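Putative hydrolase (Acinetobacter sp. NBRC 100985, PDB 4XUK) probably hydrolyses organophosphate triesters and lactones with a pair of zinc ions, as a member of the metallo-beta-lactamase superfamily. Local coordinates at residues A[212-218]-A[259-265]; A[217-221]-A[246-251]. The protein carries 2 engineered substitutions. One frame throughout, in Å; residues are numbered along the deposited sequence.

Contact 1 (A[212-218]-A[259-265]). With ZN (zinc ion), chain C; ZN (zinc ion), chain D.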
ATOM      1  N   SER A 212      -4.204  -9.120  17.981  1.00 24.42           N
ATOM      2  CA  SER A 212      -3.815  -7.954  18.758  1.00 24.66           C
ATOM      3  C   SER A 212      -3.336  -6.869  17.806  1.00 24.49           C
ATOM      4  O   SER A 212      -2.543  -7.139  16.895  1.00 22.44           O
ATOM      5  CB  SER A 212      -2.702  -8.301  19.755  1.00 29.72           C
ATOM      6  OG  SER A 212      -3.181  -9.126  20.803  1.00 37.42           O
ATOM      7  N   ILE A 213      -3.820  -5.649  18.020  1.00 21.40           N
ATOM      8  CA  ILE A 213      -3.406  -4.499  17.223  1.00 21.17           C
ATOM      9  C   ILE A 213      -2.721  -3.498  18.130  1.00 23.36           C
ATOM     10  O   ILE A 213      -3.290  -3.099  19.153  1.00 20.94           O
ATOM     11  CB  ILE A 213      -4.613  -3.814  16.566  1.00 22.33           C
ATOM     12  CG1 ILE A 213      -5.377  -4.811  15.698  1.00 22.70           C
ATOM     13  CG2 ILE A 213      -4.162  -2.616  15.740  1.00 19.04           C
ATOM     14  CD1 ILE A 213      -6.827  -4.968  16.102  1.00 25.82           C
ATOM     15  N   VAL A 214      -1.491  -3.112  17.790  1.00 20.44           N
ATOM     16  CA  VAL A 214      -0.820  -2.078  18.571  1.00 20.69           C
ATOM     17  C   VAL A 214      -0.755  -0.773  17.788  1.00 18.22           C
ATOM     18  O   VAL A 214      -0.243  -0.729  16.669  1.00 17.31           O
ATOM     19  CB  VAL A 214       0.592  -2.496  19.039  1.00 20.69           C
ATOM     20  CG1 VAL A 214       1.168  -1.433  19.968  1.00 18.50           C
ATOM     21  CG2 VAL A 214       0.535  -3.856  19.758  1.00 20.17           C
ATOM     22  N   PHE A 215      -1.300   0.285  18.371  1.00 18.55           N
ATOM     23  CA  PHE A 215      -1.205   1.590  17.757  1.00 18.35           C
ATOM     24  C   PHE A 215       0.038   2.210  18.368  1.00 18.73           C
ATOM     25  O   PHE A 215       0.004   2.697  19.501  1.00 18.77           O
ATOM     26  CB  PHE A 215      -2.473   2.393  18.051  1.00 18.28           C
ATOM     27  CG  PHE A 215      -3.725   1.755  17.492  1.00 22.16           C
ATOM     28  CD1 PHE A 215      -4.338   0.688  18.146  1.00 22.54           C
ATOM     29  CD2 PHE A 215      -4.264   2.196  16.295  1.00 18.69           C
ATOM     30  CE1 PHE A 215      -5.468   0.084  17.616  1.00 20.79           C
ATOM     31  CE2 PHE A 215      -5.401   1.590  15.760  1.00 18.55           C
ATOM     32  CZ  PHE A 215      -6.000   0.541  16.426  1.00 18.21           C
ATOM     33  N   ILE A 216       1.142   2.166  17.623  1.00 18.58           N
ATOM     34  CA  ILE A 216       2.475   2.363  18.210  1.00 20.17           C
ATOM     35  C   ILE A 216       2.925   3.801  18.418  1.00 19.67           C
ATOM     36  O   ILE A 216       3.897   4.045  19.134  1.00 18.77           O
ATOM     37  CB  ILE A 216       3.577   1.651  17.391  1.00 16.39           C
ATOM     38  CG1 ILE A 216       3.641   2.193  15.962  1.00 19.06           C
ATOM     39  CG2 ILE A 216       3.340   0.157  17.380  1.00 17.85           C
ATOM     40  CD1 ILE A 216       4.946   1.831  15.239  1.00 18.67           C
ATOM     41  N   GLY A 217       2.251   4.750  17.782  1.00 15.91           N
ATOM     42  CA  GLY A 217       2.682   6.132  17.868  1.00 16.83           C
ATOM     43  C   GLY A 217       4.042   6.317  17.210  1.00 18.24           C
ATOM     44  O   GLY A 217       4.373   5.634  16.231  1.00 18.96           O
ATOM     45  N   ASP A 218       4.834   7.233  17.748  1.00 18.86           N
ATOM     46  CA  ASP A 218       6.070   7.652  17.102  1.00 19.45           C
ATOM     47  C   ASP A 218       7.333   6.971  17.631  1.00 18.00           C
ATOM     48  O   ASP A 218       8.346   7.629  17.849  1.00 19.21           O
ATOM     49  CB  ASP A 218       6.231   9.162  17.231  1.00 21.54           C
ATOM     50  CG  ASP A 218       5.354   9.922  16.271  1.00 19.54           C
ATOM     51  OD1 ASP A 218       4.409   9.327  15.702  1.00 15.42           O
ATOM     52  OD2 ASP A 218       5.631  11.108  16.062  1.00 17.31           O
ATOM     53  N   GLN A 259       1.990  -9.087  16.369  1.00 20.90           N
ATOM     54  CA  GLN A 259       0.890  -8.136  16.473  1.00 21.96           C
ATOM     55  C   GLN A 259       0.746  -7.345  15.182  1.00 21.44           C
ATOM     56  O   GLN A 259       1.740  -7.011  14.527  1.00 21.14           O
ATOM     57  CB  GLN A 259       1.106  -7.148  17.629  1.00 19.96           C
ATOM     58  CG  GLN A 259       1.155  -7.761  19.029  1.00 22.60           C
ATOM     59  CD  GLN A 259       2.569  -8.052  19.495  1.00 23.84           C
ATOM     60  OE1 GLN A 259       3.419  -8.494  18.713  1.00 22.33           O
ATOM     61  NE2 GLN A 259       2.826  -7.815  20.773  1.00 22.27           N
ATOM     62  N   THR A 260      -0.466  -7.023  14.846  1.00 19.70           N
ATOM     63  CA  THR A 260      -0.760  -6.092  13.801  1.00 20.66           C
ATOM     64  C   THR A 260      -0.397  -4.686  14.311  1.00 22.83           C
ATOM     65  O   THR A 260      -0.688  -4.371  15.431  1.00 20.04           O
ATOM     66  CB  THR A 260      -2.259  -6.137  13.484  1.00 26.07           C
ATOM     67  OG1 THR A 260      -2.644  -7.431  13.017  1.00 31.34           O
ATOM     68  CG2 THR A 260      -2.620  -5.103  12.560  1.00 15.83           C
ATOM     69  N   ILE A 261       0.202  -3.844  13.504  1.00 19.51           N
ATOM     70  CA  ILE A 261       0.711  -2.552  13.900  1.00 18.50           C
ATOM     71  C   ILE A 261       0.024  -1.415  13.165  1.00 19.08           C
ATOM     72  O   ILE A 261      -0.146  -1.505  11.981  1.00 14.98           O
ATOM     73  CB  ILE A 261       2.218  -2.527  13.576  1.00 25.51           C
ATOM     74  CG1 ILE A 261       2.922  -3.617  14.341  1.00 23.63           C
ATOM     75  CG2 ILE A 261       2.846  -1.166  13.689  1.00 20.02           C
ATOM     76  CD1 ILE A 261       2.912  -3.417  15.808  1.00 21.02           C
ATOM     77  N   ALA A 262      -0.354  -0.356  13.881  1.00 16.69           N
ATOM     78  CA  ALA A 262      -0.891   0.816  13.206  1.00 15.71           C
ATOM     79  C   ALA A 262      -0.014   1.997  13.599  1.00 18.71           C
ATOM     80  O   ALA A 262       0.081   2.344  14.774  1.00 16.60           O
ATOM     81  CB  ALA A 262      -2.333   1.053  13.619  1.00 16.36           C
ATOM     82  N   ALA A 263       0.632   2.606  12.616  1.00 15.51           N
ATOM     83  CA  ALA A 263       1.644   3.622  12.898  1.00 15.78           C
ATOM     84  C   ALA A 263       1.364   4.944  12.211  1.00 16.07           C
ATOM     85  O   ALA A 263       1.134   4.977  10.998  1.00 16.59           O
ATOM     86  CB  ALA A 263       3.004   3.111  12.473  1.00 15.77           C
ATOM     87  N   PRO A 264       1.445   6.057  12.968  1.00 14.47           N
ATOM     88  CA  PRO A 264       1.183   7.356  12.348  1.00 14.93           C
ATOM     89  C   PRO A 264       2.233   7.759  11.309  1.00 16.27           C
ATOM     90  O   PRO A 264       1.892   8.544  10.420  1.00 15.95           O
ATOM     91  CB  PRO A 264       1.208   8.332  13.540  1.00 17.69           C
ATOM     92  CG  PRO A 264       2.035   7.654  14.570  1.00 16.65           C
ATOM     93  CD  PRO A 264       1.720   6.181  14.408  1.00 15.93           C
ATOM     94  N   HIS A 265       3.459   7.241  11.397  1.00 16.85           N
ATOM     95  CA  HIS A 265       4.499   7.632  10.431  1.00 15.24           C
ATOM     96  C   HIS A 265       5.051   6.529   9.528  1.00 18.03           C
ATOM     97  O   HIS A 265       6.172   6.653   9.028  1.00 16.04           O
ATOM     98  CB  HIS A 265       5.663   8.324  11.160  1.00 17.88           C
ATOM     99  CG  HIS A 265       5.283   9.635  11.762  1.00 17.88           C
ATOM    100  ND1 HIS A 265       4.465  10.534  11.117  1.00 20.46           N
ATOM    101  CD2 HIS A 265       5.594  10.191  12.961  1.00 16.45           C
ATOM    102  CE1 HIS A 265       4.288  11.592  11.894  1.00 17.25           C
ATOM    103  NE2 HIS A 265       4.969  11.409  13.008  1.00 20.17           N
TER
HETATM  104 ZN    ZN C 401       4.599  12.550  14.873  1.00 20.00          ZN
HETATM  105 ZN    ZN D 402       6.127  12.974  17.542  1.00 20.00          ZN
HETATM  106  O   HOH W   1       5.033   5.729  13.419  1.00 16.37           O
HETATM  107  O   HOH W   2      -0.433   4.597  16.480  1.00 18.19           O
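D218 and H265 meet at a zinc ion (chain C), which D218 OD2 binds at 2.1 Å and H265 NE2 at 2.2 Å. D218 OD2 also reaches the second zinc ion (chain D) at 2.4 Å, so one carboxylate oxygen bridges the two metals. D112 and H113 complete the first site; H108, H110 and H197 complete the second. The imidazole stands at 47° to the carboxylate plane, and its other nitrogen, ND1, is hydrogen-bonded to S57 O, a second-shell bond that fixes the rotation of the ring. D218 OD1, the other carboxylate oxygen, lies 3.1 Å from P264 CG.

Leading up to the metals, strands 212-215 and 260-262 pair in parallel, their axes 25° apart. The ladder alternates T260 N to S212 O, V214 N to T260 O, A262 N to V214 O and I216 N to A262 O. Past it the backbones separate and water takes over: one molecule joins G217 N to A262 O, another G217 O to H265 N.

Apolar contacts line both sides of the pair. On the side of F215, its ring atom CD2 comes 3.5 Å from A262 CB, while I213 and T260 lie alongside each other. On the other side, I261 CD1 lies 3.9 Å from I216 CG2. It also touches V214 CB. With CG1 between the backbone N and the carbonyl carbon (chi1 61°), I216 CD1 reaches A263 CB at 3.6 Å.

Parallel strands whose following loops each deliver a zinc ligand, one of them the bridging aspartate, are characteristic of the dinuclear site of the metallo-beta-lactamase fold.

Contact 2 (A[217-221]-A[246-251]). With ZN (zinc ion), chain D; ZN (zinc ion), chain C.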
ATOM      1  N   GLY A 217       2.251   4.750  17.782  1.00 15.91           N
ATOM      2  CA  GLY A 217       2.682   6.132  17.868  1.00 16.83           C
ATOM      3  C   GLY A 217       4.042   6.317  17.210  1.00 18.24           C
ATOM      4  O   GLY A 217       4.373   5.634  16.231  1.00 18.96           O
ATOM      5  N   ASP A 218       4.834   7.233  17.748  1.00 18.86           N
ATOM      6  CA  ASP A 218       6.070   7.652  17.102  1.00 19.45           C
ATOM      7  C   ASP A 218       7.333   6.971  17.631  1.00 18.00           C
ATOM      8  O   ASP A 218       8.346   7.629  17.849  1.00 19.21           O
ATOM      9  CB  ASP A 218       6.231   9.162  17.231  1.00 21.54           C
ATOM     10  CG  ASP A 218       5.354   9.922  16.271  1.00 19.54           C
ATOM     11  OD1 ASP A 218       4.409   9.327  15.702  1.00 15.42           O
ATOM     12  OD2 ASP A 218       5.631  11.108  16.062  1.00 17.31           O
ATOM     13  N   ILE A 219       7.281   5.658  17.812  1.00 17.31           N
ATOM     14  CA  ILE A 219       8.488   4.912  18.145  1.00 14.74           C
ATOM     15  C   ILE A 219       9.277   4.642  16.864  1.00 18.21           C
ATOM     16  O   ILE A 219      10.342   4.022  16.898  1.00 18.44           O
ATOM     17  CB  ILE A 219       8.156   3.589  18.831  1.00 17.83           C
ATOM     18  CG1 ILE A 219       7.332   2.699  17.895  1.00 19.85           C
ATOM     19  CG2 ILE A 219       7.386   3.848  20.130  1.00 18.93           C
ATOM     20  CD1 ILE A 219       7.081   1.310  18.446  1.00 19.58           C
ATOM     21  N   VAL A 220       8.748   5.110  15.731  1.00 16.53           N
ATOM     22  CA  VAL A 220       9.453   4.996  14.456  1.00 13.77           C
ATOM     23  C   VAL A 220       8.942   6.014  13.428  1.00 18.30           C
ATOM     24  O   VAL A 220       7.748   6.373  13.431  1.00 17.74           O
ATOM     25  CB  VAL A 220       9.406   3.531  13.917  1.00 17.73           C
ATOM     26  CG1 VAL A 220       8.060   3.221  13.256  1.00 15.72           C
ATOM     27  CG2 VAL A 220      10.546   3.293  12.953  1.00 19.35           C
ATOM     28  N   HIS A 221       9.833   6.478  12.551  1.00 16.38           N
ATOM     29  CA  HIS A 221       9.489   7.521  11.585  1.00 16.44           C
ATOM     30  C   HIS A 221       9.731   7.137  10.128  1.00 17.40           C
ATOM     31  O   HIS A 221       9.655   7.986   9.241  1.00 18.96           O
ATOM     32  CB  HIS A 221      10.259   8.804  11.891  1.00 16.67           C
ATOM     33  CG  HIS A 221       9.723   9.558  13.063  1.00 19.51           C
ATOM     34  ND1 HIS A 221       9.788   9.071  14.348  1.00 20.05           N
ATOM     35  CD2 HIS A 221       9.082  10.749  13.141  1.00 18.59           C
ATOM     36  CE1 HIS A 221       9.223   9.935  15.173  1.00 17.66           C
ATOM     37  NE2 HIS A 221       8.784  10.958  14.465  1.00 18.97           N
ATOM     38  N   THR A 246      13.450   2.010  23.383  1.00 20.54           N
ATOM     39  CA  THR A 246      12.029   1.691  23.290  1.00 21.80           C
ATOM     40  C   THR A 246      11.689   0.980  21.981  1.00 19.87           C
ATOM     41  O   THR A 246      10.992  -0.036  21.989  1.00 20.96           O
ATOM     42  CB  THR A 246      11.168   2.942  23.420  1.00 21.59           C
ATOM     43  OG1 THR A 246      11.275   3.451  24.755  1.00 21.97           O
ATOM     44  CG2 THR A 246       9.710   2.605  23.146  1.00 24.10           C
ATOM     45  N   ARG A 247      12.173   1.500  20.856  1.00 20.83           N
ATOM     46  CA  ARG A 247      11.910   0.849  19.571  1.00 20.53           C
ATOM     47  C   ARG A 247      12.477  -0.574  19.506  1.00 22.56           C
ATOM     48  O   ARG A 247      11.791  -1.501  19.069  1.00 19.98           O
ATOM     49  CB  ARG A 247      12.462   1.677  18.409  1.00 18.25           C
ATOM     50  CG  ARG A 247      12.379   0.958  17.049  1.00 22.16           C
ATOM     51  CD  ARG A 247      13.019   1.805  15.943  1.00 23.28           C
ATOM     52  NE  ARG A 247      12.677   3.186  16.198  1.00 33.60           N
ATOM     53  CZ  ARG A 247      13.531   4.133  16.564  1.00 21.58           C
ATOM     54  NH1 ARG A 247      14.850   3.903  16.662  1.00 23.12           N
ATOM     55  NH2 ARG A 247      13.054   5.335  16.804  1.00 23.67           N
ATOM     56  N   LEU A 248      13.705  -0.769  19.914  1.00 20.10           N
ATOM     57  CA  LEU A 248      14.288  -2.065  19.883  1.00 23.88           C
ATOM     58  C   LEU A 248      13.511  -3.071  20.717  1.00 22.63           C
ATOM     59  O   LEU A 248      13.314  -4.162  20.340  1.00 22.78           O
ATOM     60  CB  LEU A 248      15.717  -1.978  20.326  1.00 23.18           C
ATOM     61  CG  LEU A 248      16.696  -1.270  19.416  1.00 26.88           C
ATOM     62  CD1 LEU A 248      18.024  -1.181  20.134  1.00 28.66           C
ATOM     63  CD2 LEU A 248      16.822  -1.963  18.082  1.00 30.54           C
ATOM     64  N   LYS A 249      13.050  -2.652  21.866  1.00 23.12           N
ATOM     65  CA  LYS A 249      12.208  -3.521  22.686  1.00 25.44           C
ATOM     66  C   LYS A 249      10.899  -3.878  21.992  1.00 23.18           C
ATOM     67  O   LYS A 249      10.483  -5.042  21.985  1.00 20.80           O
ATOM     68  CB  LYS A 249      11.895  -2.867  24.033  1.00 28.51           C
ATOM     69  CG  LYS A 249      11.772  -3.878  25.150  1.00 33.92           C
ATOM     70  CD  LYS A 249      10.429  -3.839  25.801  1.00 37.85           C
ATOM     71  CE  LYS A 249      10.211  -2.519  26.501  1.00 34.93           C
ATOM     72  NZ  LYS A 249       8.936  -2.549  27.263  1.00 39.17           N
ATOM     73  N   GLN A 250      10.231  -2.878  21.425  1.00 23.74           N
ATOM     74  CA  GLN A 250       8.915  -3.117  20.853  1.00 19.61           C
ATOM     75  C   GLN A 250       8.998  -3.900  19.543  1.00 18.31           C
ATOM     76  O   GLN A 250       8.183  -4.785  19.311  1.00 20.43           O
ATOM     77  CB  GLN A 250       8.145  -1.801  20.674  1.00 20.56           C
ATOM     78  CG  GLN A 250       7.855  -1.082  22.000  1.00 21.54           C
ATOM     79  CD  GLN A 250       7.053  -1.938  22.975  1.00 29.96           C
ATOM     80  OE1 GLN A 250       7.296  -1.927  24.184  1.00 30.60           O
ATOM     81  NE2 GLN A 250       6.093  -2.682  22.451  1.00 26.31           N
ATOM     82  N   PHE A 251       9.978  -3.586  18.699  1.00 17.54           N
ATOM     83  CA  PHE A 251      10.123  -4.284  17.418  1.00 19.59           C
ATOM     84  C   PHE A 251      10.464  -5.752  17.645  1.00 21.00           C
ATOM     85  O   PHE A 251      10.030  -6.627  16.895  1.00 19.77           O
ATOM     86  CB  PHE A 251      11.198  -3.621  16.545  1.00 19.50           C
ATOM     87  CG  PHE A 251      10.707  -2.422  15.774  1.00 18.25           C
ATOM     88  CD1 PHE A 251       9.541  -1.758  16.146  1.00 18.58           C
ATOM     89  CD2 PHE A 251      11.417  -1.966  14.672  1.00 17.90           C
ATOM     90  CE1 PHE A 251       9.097  -0.645  15.426  1.00 21.00           C
ATOM     91  CE2 PHE A 251      10.983  -0.873  13.945  1.00 16.98           C
ATOM     92  CZ  PHE A 251       9.827  -0.206  14.325  1.00 19.08           C
TER
HETATM   93 ZN    ZN D 402       6.127  12.974  17.542  1.00 20.00          ZN
HETATM   94 ZN    ZN C 401       4.599  12.550  14.873  1.00 20.00          ZN
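I219 O is gripped by two nitrogens of the R247 side chain: NE donates at 2.6 Å with an N-H...O angle of 145°, and NH2 adds a weak bond at 3.0 Å. Through these two bonds, helix 240-257 of the metallo-beta-lactamase fold holds the loop that follows the zinc-bridging aspartate. NE lies in the plane of the I219 carbonyl, whereas the oxygen sits 17° out of the guanidinium plane, at its edge. The arginine chain leaves the helix extended, with CG anti to the backbone N, and bends at chi3 (-39°) to bring NE to the oxygen. Its NH1 is hydrogen-bonded to P230 O, so backbone carbonyls outside and inside the loop both anchor the group.

The rest of the contact is apolar. I219 sends its two branches to different helix residues: CG2 meets T246 CG2 at 4.0 Å, while CD1 reaches Q250 CB and F251 CE1. V220 crosses the F251 side chain at about a right angle, its CB 3.8 Å from ring atom CZ. Within the helix, R247 CG lies 3.7 Å above the F251 ring plane, over its centre.

In the fold
The two contacts begin on the same run of chain: 212-218 and 217-221 share G217 and D218, and their centres lie about 9 Å apart. The chain leaves strand 211-215, passes the zinc-bridging residue, enters the loop of contact 2, passes the short helix 225-228 and returns through helix 240-257 directly into strand 260-262 of contact 1, making a right-handed beta-alpha-beta crossover between adjacent parallel strands of the mixed sheet. F254, on that helix, packs on V214, I216 and I261, tying helix to sheet. The contacts also touch directly, H265 CD2 lying 3.5 Å from H221 CD2. Sheet and helix thus hold the chain before and after D218, consistent with a fixed bridging carboxylate.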